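Thiol-activated cytolysin (PDB 6NAL) belongs to the cholesterol-dependent cytolysin family and probably damages target membranes by assembling soluble subunits into large beta-barrel pores. Local coordinates at residues Thr27-Ile32 against Thr352-Ala357; Leu76-Asn81 against Gln89-Asp94; Gln172-Asp177 against Phe245-Ser250; Ile368-Ser373 against Phe412-Pro417. All blocks are in the same frame, centred on the assembly; numbering follows the deposited sequence.

Contact 1 (Thr27-Ile32 against Thr352-Ala357); sequences TSISNI and TTEYVA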
loop_
_atom_site.group_PDB
_atom_site.type_symbol
_atom_site.label_atom_id
_atom_site.label_comp_id
_atom_site.label_asym_id
_atom_site.label_seq_id
_atom_site.Cartn_x
_atom_site.Cartn_y
_atom_site.Cartn_z
ATOM N N THR A 27 11.522 -5.435 22.410
ATOM C CA THR A 27 10.376 -6.290 22.214
ATOM C C THR A 27 10.606 -7.267 21.071
ATOM O O THR A 27 11.169 -6.937 20.023
ATOM C CB THR A 27 9.167 -5.413 21.919
ATOM O OG1 THR A 27 9.150 -4.340 22.866
ATOM C CG2 THR A 27 7.865 -6.182 21.983
ATOM N N SER A 28 10.155 -8.480 21.266
ATOM C CA SER A 28 9.990 -9.385 20.153
ATOM C C SER A 28 8.514 -9.724 19.988
ATOM O O SER A 28 7.775 -9.870 20.957
ATOM C CB SER A 28 10.808 -10.645 20.345
ATOM O OG SER A 28 10.148 -11.710 19.671
ATOM N N ILE A 29 8.085 -9.786 18.747
ATOM C CA ILE A 29 6.771 -10.287 18.374
ATOM C C ILE A 29 7.024 -11.579 17.607
ATOM O O ILE A 29 7.912 -11.627 16.753
ATOM C CB ILE A 29 6.005 -9.254 17.525
ATOM C CG1 ILE A 29 6.211 -7.839 18.086
ATOM C CG2 ILE A 29 4.536 -9.639 17.467
ATOM C CD1 ILE A 29 5.391 -7.553 19.299
ATOM N N SER A 30 6.313 -12.629 17.922
ATOM C CA SER A 30 6.672 -13.919 17.301
ATOM C C SER A 30 5.417 -14.632 16.805
ATOM O O SER A 30 4.904 -15.554 17.442
ATOM C CB SER A 30 7.458 -14.783 18.287
ATOM O OG SER A 30 6.661 -15.113 19.415
ATOM N N ASN A 31 4.936 -14.212 15.643
ATOM C CA ASN A 31 3.590 -14.562 15.205
ATOM C C ASN A 31 3.333 -13.878 13.868
ATOM O O ASN A 31 3.621 -12.693 13.721
ATOM C CB ASN A 31 2.553 -14.133 16.250
ATOM C CG ASN A 31 2.801 -12.728 16.774
ATOM O OD1 ASN A 31 2.770 -11.760 16.004
ATOM N ND2 ASN A 31 3.052 -12.606 18.090
ATOM N N ILE A 32 2.835 -14.606 12.874
ATOM C CA ILE A 32 2.578 -14.023 11.561
ATOM C C ILE A 32 1.077 -13.834 11.309
ATOM O O ILE A 32 0.671 -13.516 10.191
ATOM C CB ILE A 32 3.244 -14.877 10.461
ATOM C CG1 ILE A 32 3.182 -14.156 9.104
ATOM C CG2 ILE A 32 2.634 -16.254 10.362
ATOM C CD1 ILE A 32 3.748 -12.733 9.070
ATOM N N THR A 352 17.727 -2.733 18.891
ATOM C CA THR A 352 16.678 -3.163 17.969
ATOM C C THR A 352 15.431 -3.477 18.770
ATOM O O THR A 352 15.529 -3.993 19.887
ATOM C CB THR A 352 17.051 -4.424 17.183
ATOM O OG1 THR A 352 18.066 -4.120 16.223
ATOM C CG2 THR A 352 15.813 -5.024 16.475
ATOM N N THR A 353 14.263 -3.202 18.199
ATOM C CA THR A 353 13.007 -3.533 18.863
ATOM C C THR A 353 11.932 -3.708 17.781
ATOM O O THR A 353 11.939 -2.997 16.781
ATOM C CB THR A 353 12.635 -2.438 19.868
ATOM O OG1 THR A 353 11.484 -2.840 20.637
ATOM C CG2 THR A 353 12.360 -1.132 19.118
ATOM N N GLU A 354 11.032 -4.663 17.977
ATOM C CA GLU A 354 9.983 -4.950 17.020
ATOM C C GLU A 354 8.679 -4.340 17.497
ATOM O O GLU A 354 8.483 -4.074 18.681
ATOM C CB GLU A 354 9.826 -6.449 16.801
ATOM C CG GLU A 354 11.130 -7.089 16.347
ATOM C CD GLU A 354 11.081 -8.609 16.266
ATOM O OE1 GLU A 354 10.147 -9.197 16.856
ATOM O OE2 GLU A 354 11.982 -9.205 15.616
ATOM N N TYR A 355 7.813 -4.063 16.537
ATOM C CA TYR A 355 6.525 -3.473 16.817
ATOM C C TYR A 355 5.577 -3.839 15.684
ATOM O O TYR A 355 5.993 -4.279 14.610
ATOM C CB TYR A 355 6.632 -1.965 17.009
ATOM C CG TYR A 355 7.156 -1.178 15.843
ATOM C CD1 TYR A 355 8.508 -0.999 15.647
ATOM C CD2 TYR A 355 6.284 -0.532 14.996
ATOM C CE1 TYR A 355 8.984 -0.211 14.583
ATOM C CE2 TYR A 355 6.732 0.246 13.955
ATOM C CZ TYR A 355 8.089 0.392 13.745
ATOM O OH TYR A 355 8.524 1.147 12.685
ATOM N N VAL A 356 4.291 -3.657 15.955
ATOM C CA VAL A 356 3.225 -3.855 14.981
ATOM C C VAL A 356 2.736 -2.497 14.477
ATOM O O VAL A 356 2.087 -1.750 15.214
ATOM C CB VAL A 356 2.060 -4.637 15.591
ATOM C CG1 VAL A 356 1.019 -4.869 14.544
ATOM C CG2 VAL A 356 2.544 -5.942 16.152
ATOM N N ALA A 357 3.025 -2.157 13.224
ATOM C CA ALA A 357 2.521 -0.905 12.654
ATOM C C ALA A 357 1.132 -1.204 12.114
ATOM O O ALA A 357 0.966 -2.178 11.366
ATOM C CB ALA A 357 3.409 -0.367 11.526
#

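Contact 2 (Leu76-Asn81 against Gln89-Asp94); sequences LLVASN and QELAVD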
loop_
_atom_site.group_PDB
_atom_site.type_symbol
_atom_site.label_atom_id
_atom_site.label_comp_id
_atom_site.label_asym_id
_atom_site.label_seq_id
_atom_site.Cartn_x
_atom_site.Cartn_y
_atom_site.Cartn_z
ATOM N N LEU A 76 33.009 6.256 37.802
ATOM C CA LEU A 76 33.290 4.891 37.371
ATOM C C LEU A 76 32.077 4.016 37.645
ATOM O O LEU A 76 31.331 4.237 38.610
ATOM C CB LEU A 76 34.480 4.331 38.072
ATOM C CG LEU A 76 35.810 4.980 37.706
ATOM C CD1 LEU A 76 36.842 4.276 38.629
ATOM C CD2 LEU A 76 36.184 4.836 36.277
ATOM N N LEU A 77 31.863 3.042 36.772
ATOM C CA LEU A 77 30.690 2.189 36.872
ATOM C C LEU A 77 31.125 0.774 36.582
ATOM O O LEU A 77 32.159 0.576 35.938
ATOM C CB LEU A 77 29.610 2.575 35.861
ATOM C CG LEU A 77 29.038 3.971 35.962
ATOM C CD1 LEU A 77 28.271 4.284 34.667
ATOM C CD2 LEU A 77 28.133 4.052 37.232
ATOM N N VAL A 78 30.312 -0.210 37.001
ATOM C CA VAL A 78 30.482 -1.582 36.507
ATOM C C VAL A 78 29.490 -1.825 35.363
ATOM O O VAL A 78 28.279 -1.627 35.501
ATOM C CB VAL A 78 30.364 -2.659 37.614
ATOM C CG1 VAL A 78 31.145 -2.258 38.883
ATOM C CG2 VAL A 78 28.935 -3.001 37.966
ATOM N N ALA A 79 30.011 -2.233 34.221
ATOM C CA ALA A 79 29.151 -2.454 33.062
ATOM C C ALA A 79 28.162 -3.567 33.371
ATOM O O ALA A 79 28.497 -4.579 34.009
ATOM C CB ALA A 79 29.995 -2.796 31.839
ATOM N N SER A 80 26.934 -3.375 32.927
ATOM C CA SER A 80 25.838 -4.241 33.330
ATOM C C SER A 80 24.644 -3.906 32.458
ATOM O O SER A 80 24.408 -2.724 32.161
ATOM C CB SER A 80 25.488 -4.026 34.801
ATOM O OG SER A 80 24.275 -4.653 35.066
ATOM N N ASN A 81 23.875 -4.927 32.079
ATOM C CA ASN A 81 22.651 -4.648 31.354
ATOM C C ASN A 81 21.757 -3.698 32.124
ATOM O O ASN A 81 20.969 -2.967 31.525
ATOM C CB ASN A 81 21.910 -5.927 31.049
ATOM C CG ASN A 81 22.565 -6.683 29.970
ATOM O OD1 ASN A 81 22.987 -6.110 28.960
ATOM N ND2 ASN A 81 22.689 -7.979 30.166
ATOM N N GLN A 89 25.360 0.960 38.006
ATOM C CA GLN A 89 25.913 0.401 39.226
ATOM C C GLN A 89 27.223 1.134 39.495
ATOM O O GLN A 89 28.211 0.977 38.752
ATOM C CB GLN A 89 26.122 -1.116 39.094
ATOM C CG GLN A 89 26.639 -1.754 40.384
ATOM C CD GLN A 89 26.996 -3.242 40.264
ATOM O OE1 GLN A 89 26.526 -3.944 39.363
ATOM N NE2 GLN A 89 27.862 -3.719 41.180
ATOM N N GLU A 90 27.214 1.954 40.538
ATOM C CA GLU A 90 28.419 2.634 40.991
ATOM C C GLU A 90 29.542 1.648 41.331
ATOM O O GLU A 90 29.313 0.564 41.875
ATOM C CB GLU A 90 28.065 3.482 42.193
ATOM C CG GLU A 90 29.137 4.471 42.672
ATOM C CD GLU A 90 28.654 5.257 43.914
ATOM O OE1 GLU A 90 27.771 4.710 44.628
ATOM O OE2 GLU A 90 29.128 6.406 44.151
ATOM N N LEU A 91 30.751 2.020 40.930
ATOM C CA LEU A 91 31.996 1.372 41.325
ATOM C C LEU A 91 32.624 2.251 42.399
ATOM O O LEU A 91 33.367 3.185 42.104
ATOM C CB LEU A 91 32.914 1.223 40.123
ATOM C CG LEU A 91 34.306 0.731 40.486
ATOM C CD1 LEU A 91 34.116 -0.556 41.278
ATOM C CD2 LEU A 91 35.141 0.475 39.296
ATOM N N ALA A 92 32.303 1.963 43.651
ATOM C CA ALA A 92 32.660 2.852 44.762
ATOM C C ALA A 92 34.039 2.481 45.301
ATOM O O ALA A 92 34.198 1.583 46.140
ATOM C CB ALA A 92 31.598 2.796 45.855
ATOM N N VAL A 93 35.056 3.180 44.798
ATOM C CA VAL A 93 36.412 3.080 45.327
ATOM C C VAL A 93 37.037 4.471 45.365
ATOM O O VAL A 93 36.501 5.442 44.826
ATOM C CB VAL A 93 37.295 2.107 44.512
ATOM C CG1 VAL A 93 36.854 0.669 44.739
ATOM C CG2 VAL A 93 37.260 2.421 43.038
ATOM N N ASP A 94 38.185 4.564 46.016
ATOM C CA ASP A 94 38.861 5.848 46.144
ATOM C C ASP A 94 39.637 6.128 44.873
ATOM O O ASP A 94 40.260 5.227 44.299
ATOM C CB ASP A 94 39.791 5.831 47.355
ATOM C CG ASP A 94 39.032 5.644 48.656
ATOM O OD1 ASP A 94 37.987 6.320 48.804
ATOM O OD2 ASP A 94 39.461 4.833 49.516
HETATM O O HOH W 1 33.013 6.222 40.806
HETATM O O HOH W 2 25.786 -0.902 35.443
#

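Contact 3 (Gln172-Asp177 against Phe245-Ser250); sequences QKLSID and FLKFES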
loop_
_atom_site.group_PDB
_atom_site.type_symbol
_atom_site.label_atom_id
_atom_site.label_comp_id
_atom_site.label_asym_id
_atom_site.label_seq_id
_atom_site.Cartn_x
_atom_site.Cartn_y
_atom_site.Cartn_z
ATOM N N GLN A 172 6.553 8.383 35.377
ATOM C CA GLN A 172 6.025 9.207 36.456
ATOM C C GLN A 172 5.234 10.386 35.905
ATOM O O GLN A 172 4.041 10.544 36.190
ATOM C CB GLN A 172 7.144 9.720 37.383
ATOM C CG GLN A 172 6.611 10.440 38.635
ATOM C CD GLN A 172 7.333 11.765 38.952
ATOM O OE1 GLN A 172 8.448 12.015 38.470
ATOM N NE2 GLN A 172 6.694 12.615 39.776
ATOM N N LYS A 173 5.890 11.237 35.118
ATOM C CA LYS A 173 5.361 12.568 34.839
ATOM C C LYS A 173 4.267 12.543 33.767
ATOM O O LYS A 173 3.191 13.131 33.951
ATOM C CB LYS A 173 6.517 13.487 34.433
ATOM C CG LYS A 173 7.642 13.663 35.484
ATOM C CD LYS A 173 7.313 14.720 36.565
ATOM C CE LYS A 173 8.447 14.896 37.583
ATOM N NZ LYS A 173 8.268 16.109 38.458
ATOM N N LEU A 174 4.515 11.868 32.640
ATOM C CA LEU A 174 3.529 11.822 31.561
ATOM C C LEU A 174 2.473 10.756 31.778
ATOM O O LEU A 174 1.558 10.636 30.951
ATOM C CB LEU A 174 4.184 11.538 30.207
ATOM C CG LEU A 174 4.906 12.698 29.536
ATOM C CD1 LEU A 174 5.532 12.277 28.232
ATOM C CD2 LEU A 174 3.969 13.879 29.334
ATOM N N SER A 175 2.606 9.950 32.829
ATOM C CA SER A 175 1.687 8.847 33.095
ATOM C C SER A 175 1.483 7.995 31.832
ATOM O O SER A 175 0.445 8.010 31.165
ATOM C CB SER A 175 0.377 9.406 33.648
ATOM O OG SER A 175 -0.309 8.430 34.407
ATOM N N ILE A 176 2.555 7.266 31.533
ATOM C CA ILE A 176 2.654 6.353 30.408
ATOM C C ILE A 176 2.462 4.939 30.946
ATOM O O ILE A 176 3.279 4.456 31.732
ATOM C CB ILE A 176 4.023 6.485 29.719
ATOM C CG1 ILE A 176 4.219 7.902 29.188
ATOM C CG2 ILE A 176 4.162 5.390 28.671
ATOM C CD1 ILE A 176 3.862 8.042 27.786
ATOM N N ASP A 177 1.417 4.250 30.521
ATOM C CA ASP A 177 1.251 2.834 30.858
ATOM C C ASP A 177 0.595 2.176 29.655
ATOM O O ASP A 177 -0.570 2.440 29.348
ATOM C CB ASP A 177 0.418 2.634 32.130
ATOM C CG ASP A 177 0.066 1.142 32.396
ATOM O OD1 ASP A 177 0.769 0.212 31.893
ATOM O OD2 ASP A 177 -0.930 0.906 33.125
ATOM N N PHE A 245 8.677 17.243 26.241
ATOM C CA PHE A 245 7.959 16.117 25.666
ATOM C C PHE A 245 6.502 16.491 25.532
ATOM O O PHE A 245 5.933 17.032 26.475
ATOM C CB PHE A 245 8.071 14.883 26.563
ATOM C CG PHE A 245 9.403 14.229 26.520
ATOM C CD1 PHE A 245 10.379 14.571 27.413
ATOM C CD2 PHE A 245 9.671 13.250 25.578
ATOM C CE1 PHE A 245 11.627 13.945 27.382
ATOM C CE2 PHE A 245 10.902 12.630 25.527
ATOM C CZ PHE A 245 11.878 12.973 26.433
ATOM N N LEU A 246 5.901 16.185 24.380
ATOM C CA LEU A 246 4.461 16.304 24.174
ATOM C C LEU A 246 3.866 14.938 23.844
ATOM O O LEU A 246 4.206 14.340 22.824
ATOM C CB LEU A 246 4.144 17.270 23.039
ATOM C CG LEU A 246 4.221 18.753 23.346
ATOM C CD1 LEU A 246 5.664 19.085 23.096
ATOM C CD2 LEU A 246 3.259 19.483 22.488
ATOM N N LYS A 247 2.933 14.482 24.657
ATOM C CA LYS A 247 2.302 13.189 24.467
ATOM C C LYS A 247 0.884 13.417 23.976
ATOM O O LYS A 247 0.112 14.130 24.616
ATOM C CB LYS A 247 2.297 12.388 25.767
ATOM C CG LYS A 247 1.627 11.048 25.621
ATOM C CD LYS A 247 1.812 10.213 26.905
ATOM C CE LYS A 247 0.462 9.722 27.435
ATOM N NZ LYS A 247 -0.431 10.893 27.695
ATOM N N PHE A 248 0.551 12.831 22.827
ATOM C CA PHE A 248 -0.792 12.892 22.262
ATOM C C PHE A 248 -1.398 11.493 22.318
ATOM O O PHE A 248 -0.830 10.551 21.768
ATOM C CB PHE A 248 -0.778 13.375 20.824
ATOM C CG PHE A 248 -0.100 14.679 20.609
ATOM C CD1 PHE A 248 1.268 14.753 20.435
ATOM C CD2 PHE A 248 -0.833 15.851 20.560
ATOM C CE1 PHE A 248 1.884 15.979 20.239
ATOM C CE2 PHE A 248 -0.227 17.059 20.337
ATOM C CZ PHE A 248 1.134 17.123 20.191
ATOM N N GLU A 249 -2.535 11.367 22.974
ATOM C CA GLU A 249 -3.214 10.106 23.213
ATOM C C GLU A 249 -4.644 10.256 22.696
ATOM O O GLU A 249 -5.292 11.293 22.918
ATOM C CB GLU A 249 -3.208 9.755 24.700
ATOM C CG GLU A 249 -3.239 8.259 24.986
ATOM C CD GLU A 249 -3.099 7.907 26.482
ATOM O OE1 GLU A 249 -4.143 7.686 27.148
ATOM O OE2 GLU A 249 -1.948 7.833 26.984
ATOM N N SER A 250 -5.131 9.237 21.985
ATOM C CA SER A 250 -6.419 9.344 21.313
ATOM C C SER A 250 -7.019 7.966 21.136
ATOM O O SER A 250 -6.296 6.977 21.057
ATOM C CB SER A 250 -6.259 10.002 19.947
ATOM O OG SER A 250 -7.509 10.204 19.345
#

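Contact 4 (Ile368-Ser373 against Phe412-Pro417); sequences IRLEHS and FSTTIP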
loop_
_atom_site.group_PDB
_atom_site.type_symbol
_atom_site.label_atom_id
_atom_site.label_comp_id
_atom_site.label_asym_id
_atom_site.label_seq_id
_atom_site.Cartn_x
_atom_site.Cartn_y
_atom_site.Cartn_z
ATOM N N ILE A 368 -23.724 7.374 -8.073
ATOM C CA ILE A 368 -23.843 7.543 -9.524
ATOM C C ILE A 368 -25.264 8.005 -9.840
ATOM O O ILE A 368 -26.229 7.285 -9.565
ATOM C CB ILE A 368 -23.510 6.253 -10.290
ATOM C CG1 ILE A 368 -22.056 5.836 -10.072
ATOM C CG2 ILE A 368 -23.779 6.433 -11.805
ATOM C CD1 ILE A 368 -21.817 4.401 -10.370
ATOM N N ARG A 369 -25.389 9.213 -10.399
ATOM C CA ARG A 369 -26.671 9.739 -10.869
ATOM C C ARG A 369 -26.760 9.558 -12.379
ATOM O O ARG A 369 -25.868 9.987 -13.113
ATOM C CB ARG A 369 -26.851 11.224 -10.522
ATOM C CG ARG A 369 -27.041 11.555 -9.047
ATOM C CD ARG A 369 -27.968 12.747 -8.862
ATOM N NE ARG A 369 -27.790 13.405 -7.562
ATOM C CZ ARG A 369 -28.611 14.337 -7.084
ATOM N NH1 ARG A 369 -29.672 14.720 -7.794
ATOM N NH2 ARG A 369 -28.382 14.887 -5.900
ATOM N N LEU A 370 -27.824 8.932 -12.842
ATOM C CA LEU A 370 -28.096 8.774 -14.276
ATOM C C LEU A 370 -29.254 9.677 -14.674
ATOM O O LEU A 370 -30.231 9.759 -13.939
ATOM C CB LEU A 370 -28.449 7.334 -14.605
ATOM C CG LEU A 370 -27.400 6.374 -14.035
ATOM C CD1 LEU A 370 -27.950 4.970 -14.313
ATOM C CD2 LEU A 370 -25.991 6.531 -14.635
ATOM N N GLU A 371 -29.118 10.411 -15.775
ATOM C CA GLU A 371 -30.171 11.307 -16.235
ATOM C C GLU A 371 -30.284 11.180 -17.737
ATOM O O GLU A 371 -29.291 11.195 -18.470
ATOM C CB GLU A 371 -29.907 12.751 -15.828
ATOM C CG GLU A 371 -29.238 12.819 -14.435
ATOM C CD GLU A 371 -29.166 14.223 -13.811
ATOM O OE1 GLU A 371 -28.291 15.019 -14.225
ATOM O OE2 GLU A 371 -29.958 14.508 -12.871
ATOM N N HIS A 372 -31.506 10.986 -18.158
ATOM C CA HIS A 372 -31.863 10.844 -19.551
ATOM C C HIS A 372 -32.901 11.912 -19.849
ATOM O O HIS A 372 -33.969 11.941 -19.225
ATOM C CB HIS A 372 -32.414 9.457 -19.785
ATOM C CG HIS A 372 -33.001 9.235 -21.137
ATOM N ND1 HIS A 372 -32.592 9.925 -22.253
ATOM C CD2 HIS A 372 -33.937 8.349 -21.557
ATOM C CE1 HIS A 372 -33.243 9.467 -23.308
ATOM N NE2 HIS A 372 -34.065 8.507 -22.914
ATOM N N SER A 373 -32.585 12.792 -20.774
ATOM C CA SER A 373 -33.555 13.771 -21.249
ATOM C C SER A 373 -33.700 13.710 -22.757
ATOM O O SER A 373 -34.373 14.562 -23.333
ATOM C CB SER A 373 -33.140 15.188 -20.857
ATOM O OG SER A 373 -31.955 15.490 -21.590
ATOM N N PHE A 412 -35.936 10.600 -17.110
ATOM C CA PHE A 412 -35.566 9.516 -16.221
ATOM C C PHE A 412 -34.368 9.976 -15.417
ATOM O O PHE A 412 -33.481 10.642 -15.951
ATOM C CB PHE A 412 -35.178 8.265 -16.957
ATOM C CG PHE A 412 -34.532 7.252 -16.083
ATOM C CD1 PHE A 412 -35.281 6.591 -15.096
ATOM C CD2 PHE A 412 -33.189 6.952 -16.222
ATOM C CE1 PHE A 412 -34.705 5.658 -14.267
ATOM C CE2 PHE A 412 -32.594 5.990 -15.398
ATOM C CZ PHE A 412 -33.352 5.349 -14.412
ATOM N N SER A 413 -34.326 9.582 -14.154
ATOM C CA SER A 413 -33.327 10.083 -13.227
ATOM C C SER A 413 -33.288 9.198 -11.984
ATOM O O SER A 413 -34.296 9.052 -11.290
ATOM C CB SER A 413 -33.647 11.524 -12.860
ATOM O OG SER A 413 -32.755 12.000 -11.863
ATOM N N THR A 414 -32.140 8.603 -11.690
ATOM C CA THR A 414 -32.006 7.769 -10.501
ATOM C C THR A 414 -30.613 7.939 -9.916
ATOM O O THR A 414 -29.698 8.497 -10.544
ATOM C CB THR A 414 -32.347 6.286 -10.810
ATOM O OG1 THR A 414 -32.544 5.575 -9.580
ATOM C CG2 THR A 414 -31.302 5.587 -11.683
ATOM N N THR A 415 -30.499 7.541 -8.656
ATOM C CA THR A 415 -29.243 7.600 -7.936
ATOM C C THR A 415 -28.900 6.174 -7.541
ATOM O O THR A 415 -29.724 5.483 -6.932
ATOM C CB THR A 415 -29.355 8.534 -6.732
ATOM O OG1 THR A 415 -29.437 9.890 -7.190
ATOM C CG2 THR A 415 -28.124 8.430 -5.860
ATOM N N ILE A 416 -27.709 5.725 -7.931
ATOM C CA ILE A 416 -27.150 4.444 -7.477
ATOM C C ILE A 416 -26.182 4.671 -6.312
ATOM O O ILE A 416 -25.066 5.120 -6.544
ATOM C CB ILE A 416 -26.439 3.734 -8.643
ATOM C CG1 ILE A 416 -27.414 3.483 -9.791
ATOM C CG2 ILE A 416 -25.774 2.404 -8.201
ATOM C CD1 ILE A 416 -26.732 3.089 -11.011
ATOM N N PRO A 417 -26.533 4.427 -5.063
ATOM C CA PRO A 417 -25.562 4.642 -3.973
ATOM C C PRO A 417 -24.604 3.462 -3.804
ATOM O O PRO A 417 -25.000 2.296 -3.814
ATOM C CB PRO A 417 -26.453 4.822 -2.735
ATOM C CG PRO A 417 -27.633 3.863 -3.041
ATOM C CD PRO A 417 -27.786 3.822 -4.590
#

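Contact 1 (Thr27-Ile32 against Thr352-Ala357)
Thr27 and Thr353 bring their CA atoms to 5.1 Å, and at this close point the loop 27-32 gives the strand one backbone bond, Glu354 N to Thr27 O (3.1 Å), before diverging toward Ile32. Two side chains supplement this single rung. Thr353 holds OG1 anti to its backbone N (chi1 -173°), where it accepts Thr27 N at 3.1 Å through a bent bond. The hydroxyl of Thr27 turns to other partners, Asp155 and Asn157. The strand 349-372 is long, pairing along one edge with strand 44-59, through Tyr55 and Cys53 for example. This layout is consistent with the elongated sheet that, in relatives, runs down to the membrane-binding beta sandwich; here the loop lies along part of it. Further on, the Glu354 side chain reaches out fully extended beyond CG, running past Ile29 in the opposite direction, and OE1 takes Ile29 N at 2.9 Å. That bond is nearly straight (165°) and arrives almost head-on to the oxygen, while a long, weak ion pair links the same oxygen to Lys52. Nearer the backbone, Glu354 CB packs 4.1 Å from Ile29 CG1, and the CG2 atoms of Ile29 and Val356 approach to 4.4 Å.

Contact 2 (Leu76-Asn81 against Gln89-Asp94)
Leu76 meets Leu91 through both backbone and side chain. Its carbonyl O receives Leu91 N at 3.3 Å. Alongside, Leu76 CB lies 4.0 Å from Leu91 CB, and Leu76 also touches Phe212 and Phe234. A water accepts from Leu76 N and gives a weak bond to Leu91 O, spanning the place where the two chains begin to part. Leu77 forms a non-hydrogen-bonded antiparallel pair with Glu90, and their side chains diverge; its CA nevertheless makes a CA-H...O contact with Gln89 O, and its CD2 branch comes back to 3.4 Å from that same oxygen. This is a short antiparallel ladder at the margin of a large sheet: strand 76-78 has strand 232-250 on its other edge, through Leu233, while the segment 89-94 adds only a weakly bonded strand of about two residues. Val78 N donates to Gln89 O at 3.0 Å, the same oxygen that Leu77 CA approaches. A second water takes a bond from Gln89 N and gives one to Val78 O at 2.6 Å. The two methyls of Val78 divide their neighbours. CG1 lies 4.1 Å from Leu91 CB, the two side chains crossing at about a right angle, whereas CG2 faces the extended Gln89 chain and is modelled too close to its amide for the detail to be trusted. Past Val78, Ser80 caps the short helix 81-84, its OG accepting Asp82 N.

Contact 3 (Gln172-Asp177 against Phe245-Ser250)
Leu174, on helix 167-174, sets one methyl against the strand: CD1 lies 4.0 Å from Phe245 CB and 4.1 Å from Lys247 CB, bridging two residues that project from the same face. Lys247 is the main partner from the strand and works mostly through its carbon chain. The first two torsions are both close to 180° (chi1 179°), and the side chain rises straight from the strand, then bends at its third and fourth torsions, bringing CE to 3.8 Å from Leu174 O. The end of Ile176 lies beside the Lys247 chain and runs in the opposite direction, modelled too tightly for its detail to be trusted. The charged end of Lys247 is held from its own strand, by a salt bridge of 3.5 Å between NZ and Glu249 OE2; a long, weak ion pair joins Glu249 in turn to Lys186. Leu174 also touches Ser290 and Val292 of the adjoining strand 287-294, and Leu170 of the same helix touches Phe245. The chain leaves the helix at Ser175 with positive phi (49°), and this turn presents Ile176 to the strand before Asp177 caps the next helix, 178-183. Short helices that lie, in sequence, between strands 147-152 and 187-202 and pack on an antiparallel sheet are consistent with the helical bundle that in related cytolysins refolds into a membrane-spanning hairpin.

Contact 4 (Ile368-Ser373 against Phe412-Pro417)
In the C-terminal beta sandwich domain, Ile368 to His372 pair with Phe412 to Ile416 as a regular antiparallel ladder, their strand directions 162° apart. Six backbone bonds bind the hydrogen-bonded pairs Ile368-Ile416, Leu370-Thr414 and His372-Phe412; the shortest, Ile416 N to Ile368 O, is 2.7 Å and almost straight at 177°. Between these rungs CA-H...O contacts add to the union, such as Ser413 CA to Leu370 O at 3.2 Å. Strand 454-462 lies along the other edge of 368-372, making it an interior strand of its sheet. The face carrying Ile368, Leu370, His372, Phe412, Thr414 and Ile416 is turned to the opposing sheet, where Trp401 touches Leu370, Phe412, Thr414 and Ile416, and Phe380 touches Leu370 and His372. On this face Leu370 CD1 meets Ile416 CD1 at 4.0 Å, the two side chains crossing obliquely. A chi1 of 168° carries the Phe412 ring away from its own N and along the ladder: His372 CB lies at the ring edge, near its plane, and Leu370 CB is 4.4 Å from CE2. The imidazole of His372 looks beyond the pair, giving NE2 to Tyr376 O. The reverse face is more polar and more open. There the Arg369 chain crosses Thr415, with CG 3.5 Å from Thr415 OG1, while Arg369 NE, buried by the contact, has no polar partner in the model.

How the contacts relate
Contacts 1 and 4 use the same long strand, 349-372, about 50 Å apart between centres, yet differently: near the second subunit contact 1 takes a surface loop with one backbone rung and polar side chains, whereas contact 4 is a full ladder, partly buried, with an apolar face in the sandwich interior and the other more open. Contacts 2 and 3 belong to another sheet, in which strand 76-78 of contact 2 neighbours strand 232-250, the source of residues 245-250 of contact 3. Both are largely buried, but contact 2 joins strands by backbone bonds and waters, while contact 3 lays a helix end on a strand without any hydrogen bond between its segments.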